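Local structure of tryptophan halogenase superfamily (Brevundimonas sp. BAL3, 6FRL) at residues K40-E45 against G184-D189; S194-P199 against A206-D211. The protein probably catalyses flavin-dependent halogenation of an aromatic substrate, with a preference for bromination over chlorination. All blocks are in the same frame, centred on the assembly; numbering follows the deposited sequence.

Contact 1 (K40-E45 against G184-D189); sequences KITVVE and GCARID
Glu45 OE2 accepts two hydrogen bonds, from Arg187 NE across the strand pair at 3.0 Å and from Trp24 NE1 of helix 20-33. The arginine bond is nearly straight, 169° at the hydrogen, and forms a salt bridge. The acceptor lies at the edge of the guanidinium, near its plane, whereas NE reaches the carboxylate oxygen from its anti side. The two flat groups are turned 74° apart, a single-point grip rather than a paired one. Glu45 gets there with CG lodged between its backbone N and carbonyl carbon (chi1 56°), while Arg187 runs extended from CG to NE and crosses the glutamate chain at about a right angle. Asp189 offers the same guanidinium a second, long carboxylate contact.

The backbones form a parallel ladder in which Ala186 and Ile188 each turn N and O to strand 40-45. Ala186 N donates to Ile41 O at 2.9 Å and Ala186 O accepts from Val43 N at 3.1 Å; further along, Ile188 N bonds to Val43 O, and Ile188 O takes Glu45 N at 3.3 Å. Where the ladder begins, a water accepts from Ile41 N and donates to Gly184 O at 2.7 Å. Cys185 SG lies 3.8 Å from Ile41 CG2 and also meets Val43 CG2, on the side covered by helices 20-33 and 169-182. On the other side Thr42 CG2 touches Ile188 CD1 at 3.9 Å.

This is the outer edge of the Rossmann-type sheet, strand 186-189 being added beside 40-45. Glu45, and Asp189 at longer range, are likely to balance the charge of Arg187, which has Arg177 close by, and the two donors to Glu45 are likely to limit how its carboxylate can turn.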
ATOM      1  N   LYS B  40      29.945 -15.198  -8.008  1.00 36.28           N
ATOM      2  CA  LYS B  40      31.094 -14.465  -7.543  1.00 37.42           C
ATOM      3  C   LYS B  40      30.685 -13.046  -7.174  1.00 34.96           C
ATOM      4  O   LYS B  40      29.937 -12.413  -7.901  1.00 35.82           O
ATOM      5  CB  LYS B  40      32.243 -14.507  -8.553  1.00 41.10           C
ATOM      6  CG  LYS B  40      33.047 -15.798  -8.462  1.00 47.03           C
ATOM      7  CD  LYS B  40      34.275 -15.762  -9.363  1.00 54.23           C
ATOM      8  CE  LYS B  40      33.908 -16.073 -10.821  1.00 61.86           C
ATOM      9  NZ  LYS B  40      34.769 -15.386 -11.834  1.00 65.20           N
ATOM     10  N   ILE B  41      31.133 -12.578  -6.017  1.00 31.33           N
ATOM     11  CA  ILE B  41      30.941 -11.208  -5.639  1.00 30.77           C
ATOM     12  C   ILE B  41      32.305 -10.654  -5.269  1.00 31.49           C
ATOM     13  O   ILE B  41      33.068 -11.273  -4.508  1.00 31.62           O
ATOM     14  CB  ILE B  41      29.956 -11.075  -4.455  1.00 31.18           C
ATOM     15  CG1 ILE B  41      28.581 -11.690  -4.807  1.00 29.45           C
ATOM     16  CG2 ILE B  41      29.801  -9.607  -4.047  1.00 31.39           C
ATOM     17  CD1 ILE B  41      27.686 -11.904  -3.607  1.00 29.12           C
ATOM     18  N   THR B  42      32.586  -9.462  -5.785  1.00 31.81           N
ATOM     19  CA  THR B  42      33.829  -8.761  -5.533  1.00 30.20           C
ATOM     20  C   THR B  42      33.542  -7.261  -5.350  1.00 31.18           C
ATOM     21  O   THR B  42      32.726  -6.684  -6.069  1.00 30.92           O
ATOM     22  CB  THR B  42      34.759  -8.933  -6.740  1.00 29.39           C
ATOM     23  OG1 THR B  42      34.904 -10.317  -7.047  1.00 27.41           O
ATOM     24  CG2 THR B  42      36.113  -8.314  -6.474  1.00 29.09           C
ATOM     25  N   VAL B  43      34.219  -6.653  -4.379  1.00 33.01           N
ATOM     26  CA  VAL B  43      34.216  -5.216  -4.144  1.00 32.84           C
ATOM     27  C   VAL B  43      35.591  -4.677  -4.591  1.00 34.98           C
ATOM     28  O   VAL B  43      36.610  -5.320  -4.362  1.00 39.62           O
ATOM     29  CB  VAL B  43      34.023  -4.884  -2.638  1.00 33.50           C
ATOM     30  CG1 VAL B  43      34.240  -3.394  -2.353  1.00 33.08           C
ATOM     31  CG2 VAL B  43      32.640  -5.306  -2.168  1.00 34.65           C
ATOM     32  N   VAL B  44      35.591  -3.503  -5.210  1.00 37.39           N
ATOM     33  CA  VAL B  44      36.784  -2.786  -5.623  1.00 39.24           C
ATOM     34  C   VAL B  44      36.774  -1.395  -4.981  1.00 38.33           C
ATOM     35  O   VAL B  44      35.946  -0.577  -5.310  1.00 41.23           O
ATOM     36  CB  VAL B  44      36.821  -2.640  -7.171  1.00 40.23           C
ATOM     37  CG1 VAL B  44      38.058  -1.881  -7.611  1.00 39.85           C
ATOM     38  CG2 VAL B  44      36.767  -4.004  -7.847  1.00 39.91           C
ATOM     39  N   GLU B  45      37.709  -1.138  -4.074  1.00 41.54           N
ATOM     40  CA  GLU B  45      37.818   0.152  -3.365  1.00 44.08           C
ATOM     41  C   GLU B  45      39.290   0.509  -3.151  1.00 45.51           C
ATOM     42  O   GLU B  45      40.160  -0.340  -3.366  1.00 45.93           O
ATOM     43  CB  GLU B  45      37.088   0.075  -2.001  1.00 45.61           C
ATOM     44  CG  GLU B  45      37.555  -1.042  -1.055  1.00 45.65           C
ATOM     45  CD  GLU B  45      36.988  -0.928   0.369  1.00 51.12           C
ATOM     46  OE1 GLU B  45      36.462   0.138   0.755  1.00 57.11           O
ATOM     47  OE2 GLU B  45      37.083  -1.904   1.151  1.00 47.31           O
ATOM     48  N   GLY B 184      32.648 -15.299   1.356  1.00 24.95           N
ATOM     49  CA  GLY B 184      33.337 -15.520   0.096  1.00 26.35           C
ATOM     50  C   GLY B 184      33.382 -14.357  -0.869  1.00 26.73           C
ATOM     51  O   GLY B 184      33.568 -14.569  -2.054  1.00 24.54           O
ATOM     52  N   CYS B 185      33.221 -13.141  -0.362  1.00 28.80           N
ATOM     53  CA  CYS B 185      33.297 -11.956  -1.171  1.00 30.98           C
ATOM     54  C   CYS B 185      34.765 -11.615  -1.304  1.00 30.59           C
ATOM     55  O   CYS B 185      35.447 -11.462  -0.295  1.00 30.84           O
ATOM     56  CB  CYS B 185      32.511 -10.786  -0.530  1.00 31.30           C
ATOM     57  SG  CYS B 185      32.579  -9.219  -1.456  1.00 31.39           S
ATOM     58  N   ALA B 186      35.233 -11.492  -2.551  1.00 31.91           N
ATOM     59  CA  ALA B 186      36.600 -10.998  -2.873  1.00 31.70           C
ATOM     60  C   ALA B 186      36.733  -9.504  -2.646  1.00 30.98           C
ATOM     61  O   ALA B 186      35.766  -8.766  -2.785  1.00 34.21           O
ATOM     62  CB  ALA B 186      36.964 -11.332  -4.336  1.00 31.51           C
ATOM     63  N   ARG B 187      37.941  -9.059  -2.335  1.00 34.37           N
ATOM     64  CA  ARG B 187      38.225  -7.633  -2.126  1.00 35.63           C
ATOM     65  C   ARG B 187      39.510  -7.276  -2.864  1.00 36.88           C
ATOM     66  O   ARG B 187      40.488  -8.008  -2.780  1.00 36.63           O
ATOM     67  CB  ARG B 187      38.355  -7.293  -0.631  1.00 34.34           C
ATOM     68  CG  ARG B 187      38.729  -5.818  -0.406  1.00 37.01           C
ATOM     69  CD  ARG B 187      38.748  -5.426   1.046  1.00 38.63           C
ATOM     70  NE  ARG B 187      39.208  -4.046   1.241  1.00 40.87           N
ATOM     71  CZ  ARG B 187      40.482  -3.640   1.298  1.00 43.90           C
ATOM     72  NH1 ARG B 187      41.490  -4.494   1.139  1.00 45.28           N
ATOM     73  NH2 ARG B 187      40.751  -2.350   1.497  1.00 41.28           N
ATOM     74  N   ILE B 188      39.490  -6.157  -3.587  1.00 38.61           N
ATOM     75  CA  ILE B 188      40.607  -5.706  -4.383  1.00 36.67           C
ATOM     76  C   ILE B 188      40.877  -4.266  -4.026  1.00 39.71           C
ATOM     77  O   ILE B 188      40.053  -3.395  -4.314  1.00 41.98           O
ATOM     78  CB  ILE B 188      40.304  -5.793  -5.885  1.00 36.04           C
ATOM     79  CG1 ILE B 188      40.134  -7.255  -6.309  1.00 35.71           C
ATOM     80  CG2 ILE B 188      41.423  -5.113  -6.687  1.00 36.34           C
ATOM     81  CD1 ILE B 188      39.670  -7.448  -7.751  1.00 35.47           C
ATOM     82  N   ASP B 189      42.042  -4.019  -3.431  1.00 44.31           N
ATOM     83  CA  ASP B 189      42.494  -2.673  -3.091  1.00 48.33           C
ATOM     84  C   ASP B 189      43.232  -2.127  -4.301  1.00 50.50           C
ATOM     85  O   ASP B 189      44.293  -2.626  -4.647  1.00 55.50           O
ATOM     86  CB  ASP B 189      43.397  -2.725  -1.860  1.00 49.26           C
ATOM     87  CG  ASP B 189      43.672  -1.351  -1.264  1.00 55.16           C
ATOM     88  OD1 ASP B 189      43.459  -0.289  -1.919  1.00 51.87           O
ATOM     89  OD2 ASP B 189      44.129  -1.343  -0.100  1.00 58.17           O
TER
HETATM   90  O   HOH W   1      33.171 -14.445  -4.717  1.00 28.36           O

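Contact 2 (S194-P199 against A206-D211); sequences SVELRP and ALTLDD
Strands 192-197 and 204-209 form an antiparallel beta hairpin, part of a small three-stranded sheet beside the Rossmann-type sheet. Ser194 and Thr208 are a hydrogen-bonded pair: Thr208 N gives an almost straight bond to Ser194 O at 2.8 Å, and Ser194 N returns one to Thr208 O at 3.2 Å, in the carbonyl plane. In the next such pair Glu196 N reaches Ala206 O at 3.0 Å, while the return bond from Ala206 N to Glu196 O is weak. Between them the non-hydrogen-bonded pair, Val195 and Leu207, meets through methyls, CG2 to CD2 at 4.3 Å.

On the face of Ser194, Glu196 and Thr208, the glutamate chain bends at chi2 (-53°) and folds toward Thr208, its diagonal neighbour on the other strand, CG standing 3.4 Å from Thr208 OG1. That hydroxyl appears to donate to Glu196 OE2, although the position of this oxygen is doubtful. With an alanine here, the threonine would probably lose the CG lying against its hydroxyl, along with any carboxylate partner. Leu207, on the opposite face, also packs on Val15 and Val17 of strand 13-17. With strand 214-216 the hairpin forms a three-stranded beta meander, inserted between strands 186-189 and 219-222 of the Rossmann-type sheet.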
ATOM      1  N   SER B 194      40.117   3.110 -15.799  1.00 46.22           N
ATOM      2  CA  SER B 194      39.082   3.214 -16.817  1.00 45.96           C
ATOM      3  C   SER B 194      37.981   2.134 -16.708  1.00 45.56           C
ATOM      4  O   SER B 194      38.184   1.043 -16.164  1.00 39.01           O
ATOM      5  CB  SER B 194      39.712   3.126 -18.213  1.00 45.98           C
ATOM      6  OG  SER B 194      40.284   1.847 -18.461  1.00 46.54           O
ATOM      7  N   VAL B 195      36.836   2.457 -17.305  1.00 43.83           N
ATOM      8  CA  VAL B 195      35.730   1.531 -17.501  1.00 43.36           C
ATOM      9  C   VAL B 195      35.636   1.186 -18.983  1.00 41.99           C
ATOM     10  O   VAL B 195      35.575   2.079 -19.809  1.00 50.39           O
ATOM     11  CB  VAL B 195      34.395   2.168 -17.049  1.00 42.51           C
ATOM     12  CG1 VAL B 195      33.278   1.136 -17.096  1.00 42.73           C
ATOM     13  CG2 VAL B 195      34.533   2.708 -15.634  1.00 46.85           C
ATOM     14  N   GLU B 196      35.581  -0.101 -19.293  1.00 39.48           N
ATOM     15  CA  GLU B 196      35.554  -0.618 -20.643  1.00 40.59           C
ATOM     16  C   GLU B 196      34.155  -1.132 -20.999  1.00 45.26           C
ATOM     17  O   GLU B 196      33.563  -1.933 -20.254  1.00 44.22           O
ATOM     18  CB  GLU B 196      36.557  -1.781 -20.817  1.00 42.28           C
ATOM     19  CG  GLU B 196      37.922  -1.620 -20.126  1.00 43.18           C
ATOM     20  CD  GLU B 196      38.647  -0.336 -20.450  1.00 41.76           C
ATOM     21  OE1 GLU B 196      38.470   0.164 -21.583  1.00 46.98           O
ATOM     22  OE2 GLU B 196      39.390   0.181 -19.577  1.00 39.84           O
ATOM     23  N   LEU B 197      33.657  -0.689 -22.159  1.00 45.63           N
ATOM     24  CA  LEU B 197      32.307  -0.991 -22.604  1.00 45.63           C
ATOM     25  C   LEU B 197      32.367  -1.961 -23.772  1.00 47.39           C
ATOM     26  O   LEU B 197      33.278  -1.913 -24.560  1.00 51.86           O
ATOM     27  CB  LEU B 197      31.569   0.289 -22.994  1.00 45.66           C
ATOM     28  CG  LEU B 197      31.639   1.428 -21.970  1.00 47.11           C
ATOM     29  CD1 LEU B 197      31.052   2.716 -22.524  1.00 47.49           C
ATOM     30  CD2 LEU B 197      30.958   1.023 -20.665  1.00 48.64           C
ATOM     31  N   ARG B 198      31.397  -2.855 -23.846  1.00 51.52           N
ATOM     32  CA  ARG B 198      31.422  -3.936 -24.790  1.00 51.06           C
ATOM     33  C   ARG B 198      30.765  -3.487 -26.127  1.00 59.47           C
ATOM     34  O   ARG B 198      29.788  -2.719 -26.129  1.00 60.27           O
ATOM     35  CB  ARG B 198      30.873  -5.203 -24.141  1.00 52.34           C
ATOM     36  CG  ARG B 198      29.511  -5.693 -24.509  1.00 52.71           C
ATOM     37  CD  ARG B 198      29.193  -6.841 -23.518  1.00 56.65           C
ATOM     38  NE  ARG B 198      27.792  -7.259 -23.565  1.00 59.61           N
ATOM     39  CZ  ARG B 198      27.073  -7.808 -22.579  1.00 57.71           C
ATOM     40  NH1 ARG B 198      25.794  -8.096 -22.811  1.00 54.00           N
ATOM     41  NH2 ARG B 198      27.600  -8.060 -21.380  1.00 58.94           N
ATOM     42  N   PRO B 199      31.322  -3.966 -27.268  1.00 62.06           N
ATOM     43  CA  PRO B 199      31.080  -3.270 -28.538  1.00 61.00           C
ATOM     44  C   PRO B 199      29.708  -3.395 -29.232  1.00 68.21           C
ATOM     45  O   PRO B 199      29.325  -2.461 -29.964  1.00 78.58           O
ATOM     46  CB  PRO B 199      32.208  -3.808 -29.447  1.00 58.83           C
ATOM     47  CG  PRO B 199      33.164  -4.518 -28.525  1.00 58.48           C
ATOM     48  CD  PRO B 199      32.308  -5.059 -27.451  1.00 57.00           C
ATOM     49  N   ALA B 206      34.227  -4.539 -18.240  1.00 37.64           N
ATOM     50  CA  ALA B 206      35.236  -4.711 -17.177  1.00 37.14           C
ATOM     51  C   ALA B 206      35.785  -3.410 -16.684  1.00 36.70           C
ATOM     52  O   ALA B 206      35.683  -2.399 -17.383  1.00 39.19           O
ATOM     53  CB  ALA B 206      36.387  -5.566 -17.678  1.00 39.13           C
ATOM     54  N   LEU B 207      36.372  -3.441 -15.488  1.00 37.62           N
ATOM     55  CA  LEU B 207      37.161  -2.318 -14.981  1.00 41.86           C
ATOM     56  C   LEU B 207      38.636  -2.564 -15.282  1.00 44.35           C
ATOM     57  O   LEU B 207      39.108  -3.691 -15.162  1.00 42.68           O
ATOM     58  CB  LEU B 207      37.019  -2.174 -13.470  1.00 40.98           C
ATOM     59  CG  LEU B 207      35.654  -2.138 -12.827  1.00 40.47           C
ATOM     60  CD1 LEU B 207      35.812  -2.028 -11.325  1.00 40.09           C
ATOM     61  CD2 LEU B 207      34.862  -0.963 -13.345  1.00 41.41           C
ATOM     62  N   THR B 208      39.352  -1.504 -15.654  1.00 48.15           N
ATOM     63  CA  THR B 208      40.794  -1.564 -15.852  1.00 48.19           C
ATOM     64  C   THR B 208      41.450  -0.845 -14.687  1.00 47.24           C
ATOM     65  O   THR B 208      41.224   0.359 -14.471  1.00 43.58           O
ATOM     66  CB  THR B 208      41.227  -0.950 -17.213  1.00 53.32           C
ATOM     67  OG1 THR B 208      40.769  -1.783 -18.298  1.00 54.02           O
ATOM     68  CG2 THR B 208      42.764  -0.790 -17.311  1.00 53.18           C
ATOM     69  N   LEU B 209      42.271  -1.579 -13.935  1.00 50.69           N
ATOM     70  CA  LEU B 209      42.935  -1.015 -12.749  1.00 51.37           C
ATOM     71  C   LEU B 209      44.179  -0.210 -13.139  1.00 51.06           C
ATOM     72  O   LEU B 209      44.627  -0.291 -14.280  1.00 46.96           O
ATOM     73  CB  LEU B 209      43.297  -2.137 -11.779  1.00 50.99           C
ATOM     74  CG  LEU B 209      42.176  -3.118 -11.415  1.00 54.43           C
ATOM     75  CD1 LEU B 209      42.600  -4.084 -10.313  1.00 52.58           C
ATOM     76  CD2 LEU B 209      40.918  -2.363 -10.985  1.00 54.36           C
ATOM     77  N   ASP B 210      44.717   0.567 -12.193  1.00 61.43           N
ATOM     78  CA  ASP B 210      46.017   1.287 -12.356  1.00 64.89           C
ATOM     79  C   ASP B 210      47.169   0.381 -12.775  1.00 60.79           C
ATOM     80  O   ASP B 210      47.947   0.760 -13.628  1.00 66.00           O
ATOM     81  CB  ASP B 210      46.435   2.029 -11.061  1.00 68.77           C
ATOM     82  CG  ASP B 210      46.085   3.515 -11.071  1.00 69.06           C
ATOM     83  OD1 ASP B 210      45.844   4.110 -12.142  1.00 68.65           O
ATOM     84  OD2 ASP B 210      46.085   4.109  -9.981  1.00 74.25           O
ATOM     85  N   ASP B 211      47.261  -0.811 -12.196  1.00 61.63           N
ATOM     86  CA  ASP B 211      48.276  -1.803 -12.595  1.00 61.85           C
ATOM     87  C   ASP B 211      47.984  -2.571 -13.909  1.00 56.44           C
ATOM     88  O   ASP B 211      48.802  -3.397 -14.326  1.00 51.97           O
ATOM     89  CB  ASP B 211      48.641  -2.762 -11.420  1.00 61.78           C
ATOM     90  CG  ASP B 211      47.519  -3.717 -11.023  1.00 62.79           C
ATOM     91  OD1 ASP B 211      46.675  -4.077 -11.865  1.00 59.62           O
ATOM     92  OD2 ASP B 211      47.499  -4.136  -9.842  1.00 66.01           O
TER

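How the contacts relate
Contact 1 and contact 2 follow each other along the chain, strand 186-189 leading almost directly into strand 192-197, and their centres lie about 16 Å apart. They meet through side chains: Ile188 CG2 packs on Leu209 CD1 at 3.9 Å, and Val44 CG2 on Leu207 CD1 at 4.1 Å. The hairpin thus packs against part of the sheet face that carries Val44 and Ile188, while helices 20-33 and 169-182 cover the other. A MES molecule, probably from the crystallisation liquor, lies about 4 Å from the side chain of Ile41. Glu45 touches the probable dinucleotide-binding glycine motif, which places contact 1, rather than the hairpin, nearer the presumed flavin-binding region.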